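Isomaltodextranase (Arthrobacter globiformis, PDB 5AWO) hydrolyses the alpha-1,6-glucosidic linkages of dextran, releasing successive isomaltose units from the non-reducing chain ends. Local coordinates at residues V407-T421 with R450-F463. Numbering follows the deposited sequence. Where two conformers were deposited one is given.
Sequences VALFNRSDTETVTKT and RATAALAPHASAIF. With PO4 (phosphate ion), chain B.
Leu409 reaches from strand 407-410 toward strand 450-455 at the apolar centre: its CD1 meets Phe463 CE2 at 3.8 Å, the two side chains crossing at about a right angle, and rests over the backbone of Thr452 and Ala453. CD1 of Leu455 packs against Leu409 CB at 4.1 Å, while Ala451 CB lies over one face of the Phe463 ring, offset toward its rim. Val418 and Lys420 pair antiparallel with Leu455 and Ala453, Val407 and Leu409 with Phe463 and Ala461. On the other face of this inner pair, Phe410 and Ile462 turn toward helix 326-339.

Where the layers join, Asn411 has CG anti to the backbone N (chi1 179°), which carries its amide across to the end of strand 450-455. ND2 donates to Leu455 O at 2.9 Å from above the carbonyl plane, opposite Val418 N, and to Glu416 O; OD1 accepts from Ser413 N in an Asx turn. With an alanine here, Ser413 N and Glu416 O would probably lose their side-chain partner and Leu455 O one of its two donors, leaving the 411-417 loop less firmly fixed. In the conformer given, one of two for Asp414, His458 NE2 points almost straight (175°) at the anti lone pair of Asp414 OD1, 2.8 Å away, ring and carboxylate nearly perpendicular; ND1 bonds to Glu328. At the far end, Thr421 OG1 and Thr452 OG1 share a 2.7 Å hydrogen bond, and Arg450 NE and NH2, with Lys426, bind a phosphate probably from the crystallisation liquor. Two antiparallel layers packed face to face, the chain arching between them, build the C-terminal beta sandwich of this family 27 glycoside hydrolase.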
ATOM      1  N   VAL A 407      11.452 -13.605   1.022  1.00 14.46           N
ATOM      2  CA  VAL A 407      10.751 -14.666   0.315  1.00 15.65           C
ATOM      3  C   VAL A 407       9.806 -15.352   1.305  1.00 15.02           C
ATOM      4  O   VAL A 407      10.246 -15.768   2.384  1.00 15.08           O
ATOM      5  CB  VAL A 407      11.750 -15.700  -0.281  1.00 17.06           C
ATOM      6  CG1 VAL A 407      11.027 -16.870  -0.924  1.00 18.15           C
ATOM      7  CG2 VAL A 407      12.717 -15.011  -1.248  1.00 18.33           C
ATOM      8  N   ALA A 408       8.524 -15.472   0.943  1.00 13.77           N
ATOM      9  CA  ALA A 408       7.511 -16.087   1.839  1.00 13.82           C
ATOM     10  C   ALA A 408       6.739 -17.170   1.118  1.00 13.98           C
ATOM     11  O   ALA A 408       6.350 -17.024  -0.036  1.00 14.57           O
ATOM     12  CB  ALA A 408       6.586 -15.020   2.378  1.00 14.21           C
ATOM     13  N   LEU A 409       6.567 -18.304   1.814  1.00 13.44           N
ATOM     14  CA  LEU A 409       5.948 -19.489   1.266  1.00 13.12           C
ATOM     15  C   LEU A 409       4.763 -19.858   2.177  1.00 12.36           C
ATOM     16  O   LEU A 409       4.907 -19.816   3.403  1.00 13.78           O
ATOM     17  CB  LEU A 409       6.936 -20.636   1.225  1.00 13.57           C
ATOM     18  CG  LEU A 409       8.264 -20.380   0.522  1.00 14.02           C
ATOM     19  CD1 LEU A 409       9.229 -21.529   0.742  1.00 13.59           C
ATOM     20  CD2 LEU A 409       8.100 -20.122  -0.954  1.00 14.83           C
ATOM     21  N   PHE A 410       3.615 -20.191   1.563  1.00 12.24           N
ATOM     22  CA  PHE A 410       2.369 -20.396   2.297  1.00 12.46           C
ATOM     23  C   PHE A 410       1.720 -21.694   1.859  1.00 12.65           C
ATOM     24  O   PHE A 410       1.785 -22.061   0.703  1.00 12.65           O
ATOM     25  CB  PHE A 410       1.395 -19.238   2.030  1.00 12.27           C
ATOM     26  CG  PHE A 410       1.901 -17.906   2.469  1.00 12.05           C
ATOM     27  CD1 PHE A 410       1.666 -17.441   3.748  1.00 12.12           C
ATOM     28  CD2 PHE A 410       2.589 -17.091   1.584  1.00 12.72           C
ATOM     29  CE1 PHE A 410       2.173 -16.231   4.181  1.00 12.12           C
ATOM     30  CE2 PHE A 410       3.036 -15.853   1.997  1.00 12.77           C
ATOM     31  CZ  PHE A 410       2.836 -15.415   3.288  1.00 12.96           C
ATOM     32  N   ASN A 411       1.039 -22.345   2.796  1.00 12.10           N
ATOM     33  CA  ASN A 411       0.176 -23.498   2.490  1.00 12.58           C
ATOM     34  C   ASN A 411      -1.240 -23.259   2.953  1.00 12.55           C
ATOM     35  O   ASN A 411      -1.549 -23.424   4.133  1.00 12.23           O
ATOM     36  CB  ASN A 411       0.715 -24.793   3.083  1.00 12.71           C
ATOM     37  CG  ASN A 411      -0.191 -25.972   2.788  1.00 12.89           C
ATOM     38  OD1 ASN A 411      -1.063 -25.896   1.910  1.00 12.44           O
ATOM     39  ND2 ASN A 411       0.014 -27.066   3.484  1.00 12.30           N
ATOM     40  N   ARG A 412      -2.103 -22.912   1.992  1.00 12.29           N
ATOM     41  CA  ARG A 412      -3.505 -22.625   2.266  1.00 13.18           C
ATOM     42  C   ARG A 412      -4.402 -23.870   2.277  1.00 14.38           C
ATOM     43  O   ARG A 412      -5.618 -23.752   2.520  1.00 15.47           O
ATOM     44  CB  ARG A 412      -4.002 -21.576   1.282  1.00 13.35           C
ATOM     45  CG  ARG A 412      -3.279 -20.244   1.368  1.00 12.95           C
ATOM     46  CD  ARG A 412      -3.678 -19.283   0.267  1.00 12.88           C
ATOM     47  NE  ARG A 412      -5.082 -18.896   0.406  1.00 12.40           N
ATOM     48  CZ  ARG A 412      -5.882 -18.556  -0.586  1.00 12.38           C
ATOM     49  NH1 ARG A 412      -5.439 -18.462  -1.837  1.00 12.36           N
ATOM     50  NH2 ARG A 412      -7.157 -18.334  -0.311  1.00 12.44           N
ATOM     51  N   SER A 413      -3.854 -25.071   2.052  1.00 13.61           N
ATOM     52  CA  SER A 413      -4.660 -26.268   2.208  1.00 14.27           C
ATOM     53  C   SER A 413      -5.121 -26.389   3.664  1.00 13.85           C
ATOM     54  O   SER A 413      -4.358 -26.097   4.606  1.00 14.42           O
ATOM     55  CB  SER A 413      -3.853 -27.509   1.864  1.00 14.05           C
ATOM     56  OG  SER A 413      -4.622 -28.690   2.104  1.00 14.17           O
ATOM     57  N   ASP A 414      -6.356 -26.860   3.878  1.00 14.69           N
ATOM     58  CA  ASP A 414      -6.818 -27.128   5.231  0.50 15.70           C
ATOM     59  C   ASP A 414      -6.374 -28.501   5.756  1.00 15.77           C
ATOM     60  O   ASP A 414      -6.432 -28.760   6.945  1.00 17.14           O
ATOM     61  CB  ASP A 414      -8.336 -26.944   5.289  0.50 16.01           C
ATOM     62  CG  ASP A 414      -8.775 -25.656   4.597  0.50 17.10           C
ATOM     63  OD1 ASP A 414      -8.268 -24.561   4.943  0.50 15.89           O
ATOM     64  OD2 ASP A 414      -9.611 -25.720   3.668  0.50 18.19           O
ATOM     65  N   THR A 415      -5.888 -29.359   4.879  1.00 16.12           N
ATOM     66  CA  THR A 415      -5.639 -30.758   5.289  1.00 17.48           C
ATOM     67  C   THR A 415      -4.271 -31.322   4.915  1.00 17.76           C
ATOM     68  O   THR A 415      -3.665 -32.112   5.679  1.00 19.84           O
ATOM     69  CB  THR A 415      -6.730 -31.617   4.677  1.00 19.00           C
ATOM     70  OG1 THR A 415      -7.990 -31.110   5.106  1.00 19.57           O
ATOM     71  CG2 THR A 415      -6.629 -33.083   5.129  1.00 20.02           C
ATOM     72  N   GLU A 416      -3.744 -30.927   3.768  1.00 14.97           N
ATOM     73  CA  GLU A 416      -2.549 -31.562   3.262  1.00 15.62           C
ATOM     74  C   GLU A 416      -1.302 -30.782   3.600  1.00 14.83           C
ATOM     75  O   GLU A 416      -1.328 -29.561   3.649  1.00 14.82           O
ATOM     76  CB  GLU A 416      -2.606 -31.682   1.742  1.00 16.24           C
ATOM     77  CG  GLU A 416      -3.814 -32.427   1.216  1.00 17.45           C
ATOM     78  CD  GLU A 416      -3.956 -33.816   1.781  1.00 19.77           C
ATOM     79  OE1 GLU A 416      -2.944 -34.541   1.929  1.00 21.69           O
ATOM     80  OE2 GLU A 416      -5.101 -34.213   2.061  1.00 20.94           O
ATOM     81  N   THR A 417      -0.207 -31.499   3.806  1.00 14.88           N
ATOM     82  CA  THR A 417       1.120 -30.910   3.865  1.00 14.68           C
ATOM     83  C   THR A 417       1.625 -30.737   2.440  1.00 15.22           C
ATOM     84  O   THR A 417       1.469 -31.643   1.612  1.00 16.63           O
ATOM     85  CB  THR A 417       2.035 -31.810   4.720  1.00 15.62           C
ATOM     86  OG1 THR A 417       1.531 -31.788   6.063  1.00 17.32           O
ATOM     87  CG2 THR A 417       3.463 -31.327   4.700  1.00 16.84           C
ATOM     88  N   VAL A 418       2.112 -29.545   2.103  1.00 14.20           N
ATOM     89  CA  VAL A 418       2.453 -29.204   0.726  1.00 14.73           C
ATOM     90  C   VAL A 418       3.814 -28.518   0.687  1.00 15.38           C
ATOM     91  O   VAL A 418       4.108 -27.633   1.508  1.00 15.87           O
ATOM     92  CB  VAL A 418       1.383 -28.263   0.121  1.00 15.38           C
ATOM     93  CG1 VAL A 418       1.743 -27.835  -1.296  1.00 15.48           C
ATOM     94  CG2 VAL A 418       0.012 -28.920   0.167  1.00 15.86           C
ATOM     95  N   THR A 419       4.639 -28.931  -0.263  1.00 14.68           N
ATOM     96  CA  THR A 419       5.938 -28.346  -0.472  1.00 14.99           C
ATOM     97  C   THR A 419       5.804 -27.115  -1.376  1.00 14.69           C
ATOM     98  O   THR A 419       5.159 -27.188  -2.436  1.00 16.18           O
ATOM     99  CB  THR A 419       6.909 -29.348  -1.103  1.00 16.14           C
ATOM    100  OG1 THR A 419       7.108 -30.411  -0.172  1.00 17.67           O
ATOM    101  CG2 THR A 419       8.254 -28.676  -1.467  1.00 16.35           C
ATOM    102  N   LYS A 420       6.414 -26.016  -0.959  1.00 14.02           N
ATOM    103  CA  LYS A 420       6.487 -24.799  -1.741  1.00 14.25           C
ATOM    104  C   LYS A 420       7.937 -24.403  -1.906  1.00 14.26           C
ATOM    105  O   LYS A 420       8.721 -24.525  -0.957  1.00 14.45           O
ATOM    106  CB  LYS A 420       5.743 -23.658  -1.033  1.00 13.95           C
ATOM    107  CG  LYS A 420       4.260 -23.902  -0.799  1.00 15.02           C
ATOM    108  CD  LYS A 420       3.477 -23.987  -2.096  1.00 14.93           C
ATOM    109  CE  LYS A 420       1.986 -24.116  -1.846  1.00 15.38           C
ATOM    110  NZ  LYS A 420       1.200 -24.364  -3.091  1.00 15.43           N
ATOM    111  N   THR A 421       8.277 -23.883  -3.088  1.00 14.92           N
ATOM    112  CA  THR A 421       9.672 -23.575  -3.425  1.00 15.32           C
ATOM    113  C   THR A 421       9.734 -22.323  -4.288  1.00 16.29           C
ATOM    114  O   THR A 421       8.889 -22.127  -5.176  1.00 15.57           O
ATOM    115  CB  THR A 421      10.313 -24.747  -4.185  1.00 15.53           C
ATOM    116  OG1 THR A 421      10.337 -25.908  -3.348  1.00 15.82           O
ATOM    117  CG2 THR A 421      11.715 -24.433  -4.627  1.00 16.50           C
ATOM    118  N   ARG A 450      17.824 -21.929  -3.867  1.00 19.31           N
ATOM    119  CA  ARG A 450      16.376 -21.992  -3.746  1.00 19.72           C
ATOM    120  C   ARG A 450      16.038 -21.880  -2.263  1.00 19.24           C
ATOM    121  O   ARG A 450      16.913 -22.093  -1.402  1.00 20.05           O
ATOM    122  CB  ARG A 450      15.856 -23.297  -4.344  1.00 20.05           C
ATOM    123  CG  ARG A 450      16.416 -24.542  -3.665  1.00 20.57           C
ATOM    124  CD  ARG A 450      16.514 -25.753  -4.581  1.00 20.90           C
ATOM    125  NE  ARG A 450      15.206 -26.257  -5.005  1.00 21.29           N
ATOM    126  CZ  ARG A 450      14.482 -27.184  -4.364  1.00 22.60           C
ATOM    127  NH1 ARG A 450      14.897 -27.721  -3.208  1.00 25.32           N
ATOM    128  NH2 ARG A 450      13.320 -27.566  -4.884  1.00 22.54           N
ATOM    129  N   ALA A 451      14.801 -21.471  -1.995  1.00 18.87           N
ATOM    130  CA  ALA A 451      14.198 -21.538  -0.664  1.00 17.79           C
ATOM    131  C   ALA A 451      12.980 -22.451  -0.760  1.00 17.17           C
ATOM    132  O   ALA A 451      12.165 -22.337  -1.697  1.00 17.76           O
ATOM    133  CB  ALA A 451      13.800 -20.146  -0.219  1.00 17.44           C
ATOM    134  N   THR A 452      12.856 -23.367   0.201  1.00 15.72           N
ATOM    135  CA  THR A 452      11.816 -24.389   0.137  1.00 16.00           C
ATOM    136  C   THR A 452      11.326 -24.742   1.535  1.00 15.93           C
ATOM    137  O   THR A 452      12.051 -24.576   2.510  1.00 16.53           O
ATOM    138  CB  THR A 452      12.332 -25.656  -0.577  1.00 16.68           C
ATOM    139  OG1 THR A 452      11.264 -26.574  -0.860  1.00 15.51           O
ATOM    140  CG2 THR A 452      13.409 -26.355   0.217  1.00 17.23           C
ATOM    141  N   ALA A 453      10.089 -25.209   1.615  1.00 15.58           N
ATOM    142  CA  ALA A 453       9.536 -25.675   2.879  1.00 15.83           C
ATOM    143  C   ALA A 453       8.426 -26.655   2.630  1.00 15.58           C
ATOM    144  O   ALA A 453       7.625 -26.478   1.702  1.00 15.90           O
ATOM    145  CB  ALA A 453       9.008 -24.509   3.690  1.00 16.28           C
ATOM    146  N   ALA A 454       8.379 -27.691   3.458  1.00 15.27           N
ATOM    147  CA  ALA A 454       7.289 -28.642   3.485  1.00 14.87           C
ATOM    148  C   ALA A 454       6.375 -28.181   4.593  1.00 15.55           C
ATOM    149  O   ALA A 454       6.654 -28.318   5.771  1.00 18.42           O
ATOM    150  CB  ALA A 454       7.810 -30.052   3.775  1.00 15.61           C
ATOM    151  N   LEU A 455       5.267 -27.554   4.198  1.00 14.35           N
ATOM    152  CA  LEU A 455       4.446 -26.812   5.112  1.00 14.43           C
ATOM    153  C   LEU A 455       3.195 -27.549   5.528  1.00 13.65           C
ATOM    154  O   LEU A 455       2.439 -28.028   4.680  1.00 13.61           O
ATOM    155  CB  LEU A 455       4.023 -25.519   4.433  1.00 13.99           C
ATOM    156  CG  LEU A 455       5.140 -24.529   4.105  1.00 14.11           C
ATOM    157  CD1 LEU A 455       4.671 -23.427   3.174  1.00 14.40           C
ATOM    158  CD2 LEU A 455       5.688 -23.944   5.379  1.00 14.48           C
ATOM    159  N   ALA A 456       2.965 -27.592   6.823  1.00 13.44           N
ATOM    160  CA  ALA A 456       1.737 -28.088   7.367  1.00 13.85           C
ATOM    161  C   ALA A 456       0.561 -27.220   6.912  1.00 13.56           C
ATOM    162  O   ALA A 456       0.753 -26.070   6.506  1.00 13.08           O
ATOM    163  CB  ALA A 456       1.848 -28.099   8.894  1.00 14.70           C
ATOM    164  N   PRO A 457      -0.655 -27.770   6.961  1.00 13.65           N
ATOM    165  CA  PRO A 457      -1.822 -26.966   6.622  1.00 13.79           C
ATOM    166  C   PRO A 457      -1.864 -25.646   7.385  1.00 12.85           C
ATOM    167  O   PRO A 457      -1.717 -25.619   8.603  1.00 13.89           O
ATOM    168  CB  PRO A 457      -2.999 -27.865   7.017  1.00 14.86           C
ATOM    169  CG  PRO A 457      -2.460 -29.234   7.066  1.00 15.74           C
ATOM    170  CD  PRO A 457      -0.995 -29.160   7.340  1.00 14.06           C
ATOM    171  N   HIS A 458      -2.052 -24.562   6.640  1.00 12.34           N
ATOM    172  CA  HIS A 458      -2.135 -23.173   7.145  1.00 12.12           C
ATOM    173  C   HIS A 458      -0.787 -22.633   7.624  1.00 12.84           C
ATOM    174  O   HIS A 458      -0.763 -21.501   8.123  1.00 13.32           O
ATOM    175  CB  HIS A 458      -3.154 -23.027   8.278  1.00 12.25           C
ATOM    176  CG  HIS A 458      -4.557 -23.336   7.866  1.00 11.78           C
ATOM    177  ND1 HIS A 458      -5.624 -23.154   8.724  1.00 11.51           N
ATOM    178  CD2 HIS A 458      -5.082 -23.817   6.716  1.00 12.35           C
ATOM    179  CE1 HIS A 458      -6.736 -23.488   8.116  1.00 12.08           C
ATOM    180  NE2 HIS A 458      -6.443 -23.881   6.894  1.00 12.62           N
ATOM    181  N   ALA A 459       0.312 -23.376   7.473  1.00 12.34           N
ATOM    182  CA  ALA A 459       1.619 -22.897   7.921  1.00 12.33           C
ATOM    183  C   ALA A 459       2.337 -22.149   6.803  1.00 12.73           C
ATOM    184  O   ALA A 459       1.964 -22.266   5.631  1.00 13.45           O
ATOM    185  CB  ALA A 459       2.476 -24.068   8.356  1.00 12.81           C
ATOM    186  N   SER A 460       3.400 -21.451   7.189  1.00 12.32           N
ATOM    187  CA  SER A 460       4.162 -20.668   6.253  1.00 12.55           C
ATOM    188  C   SER A 460       5.616 -20.580   6.720  1.00 13.27           C
ATOM    189  O   SER A 460       5.946 -21.005   7.838  1.00 13.98           O
ATOM    190  CB  SER A 460       3.550 -19.276   6.111  1.00 12.35           C
ATOM    191  OG  SER A 460       3.498 -18.615   7.355  1.00 12.84           O
ATOM    192  N   ALA A 461       6.457 -20.028   5.853  1.00 13.51           N
ATOM    193  CA  ALA A 461       7.844 -19.775   6.169  1.00 14.05           C
ATOM    194  C   ALA A 461       8.259 -18.480   5.490  1.00 13.57           C
ATOM    195  O   ALA A 461       7.749 -18.159   4.414  1.00 13.85           O
ATOM    196  CB  ALA A 461       8.719 -20.901   5.695  1.00 15.14           C
ATOM    197  N   ILE A 462       9.148 -17.731   6.134  1.00 13.78           N
ATOM    198  CA  ILE A 462       9.644 -16.492   5.557  1.00 13.89           C
ATOM    199  C   ILE A 462      11.149 -16.417   5.765  1.00 14.06           C
ATOM    200  O   ILE A 462      11.692 -16.784   6.829  1.00 14.24           O
ATOM    201  CB  ILE A 462       8.878 -15.256   6.109  1.00 14.45           C
ATOM    202  CG1 ILE A 462       9.078 -14.013   5.268  1.00 14.51           C
ATOM    203  CG2 ILE A 462       9.175 -15.004   7.566  1.00 14.45           C
ATOM    204  CD1 ILE A 462       8.124 -12.878   5.582  1.00 15.40           C
ATOM    205  N   PHE A 463      11.818 -15.945   4.710  1.00 14.48           N
ATOM    206  CA  PHE A 463      13.280 -16.008   4.609  1.00 14.77           C
ATOM    207  C   PHE A 463      13.829 -14.648   4.207  1.00 15.21           C
ATOM    208  O   PHE A 463      13.218 -13.916   3.410  1.00 15.59           O
ATOM    209  CB  PHE A 463      13.711 -17.024   3.545  1.00 15.35           C
ATOM    210  CG  PHE A 463      13.191 -18.410   3.750  1.00 14.88           C
ATOM    211  CD1 PHE A 463      13.905 -19.344   4.513  1.00 14.96           C
ATOM    212  CD2 PHE A 463      11.977 -18.792   3.192  1.00 15.69           C
ATOM    213  CE1 PHE A 463      13.421 -20.614   4.709  1.00 15.45           C
ATOM    214  CE2 PHE A 463      11.491 -20.059   3.392  1.00 15.96           C
ATOM    215  CZ  PHE A 463      12.222 -20.973   4.131  1.00 15.32           C
TER
HETATM  216  P   PO4 B 701      13.267 -25.810  -8.357  1.00 22.08           P
HETATM  217  O1  PO4 B 701      14.058 -26.530  -9.446  1.00 25.31           O
HETATM  218  O2  PO4 B 701      12.283 -24.858  -9.065  1.00 22.50           O
HETATM  219  O3  PO4 B 701      14.177 -25.026  -7.441  1.00 21.28           O
HETATM  220  O4  PO4 B 701      12.489 -26.814  -7.548  1.00 22.58           O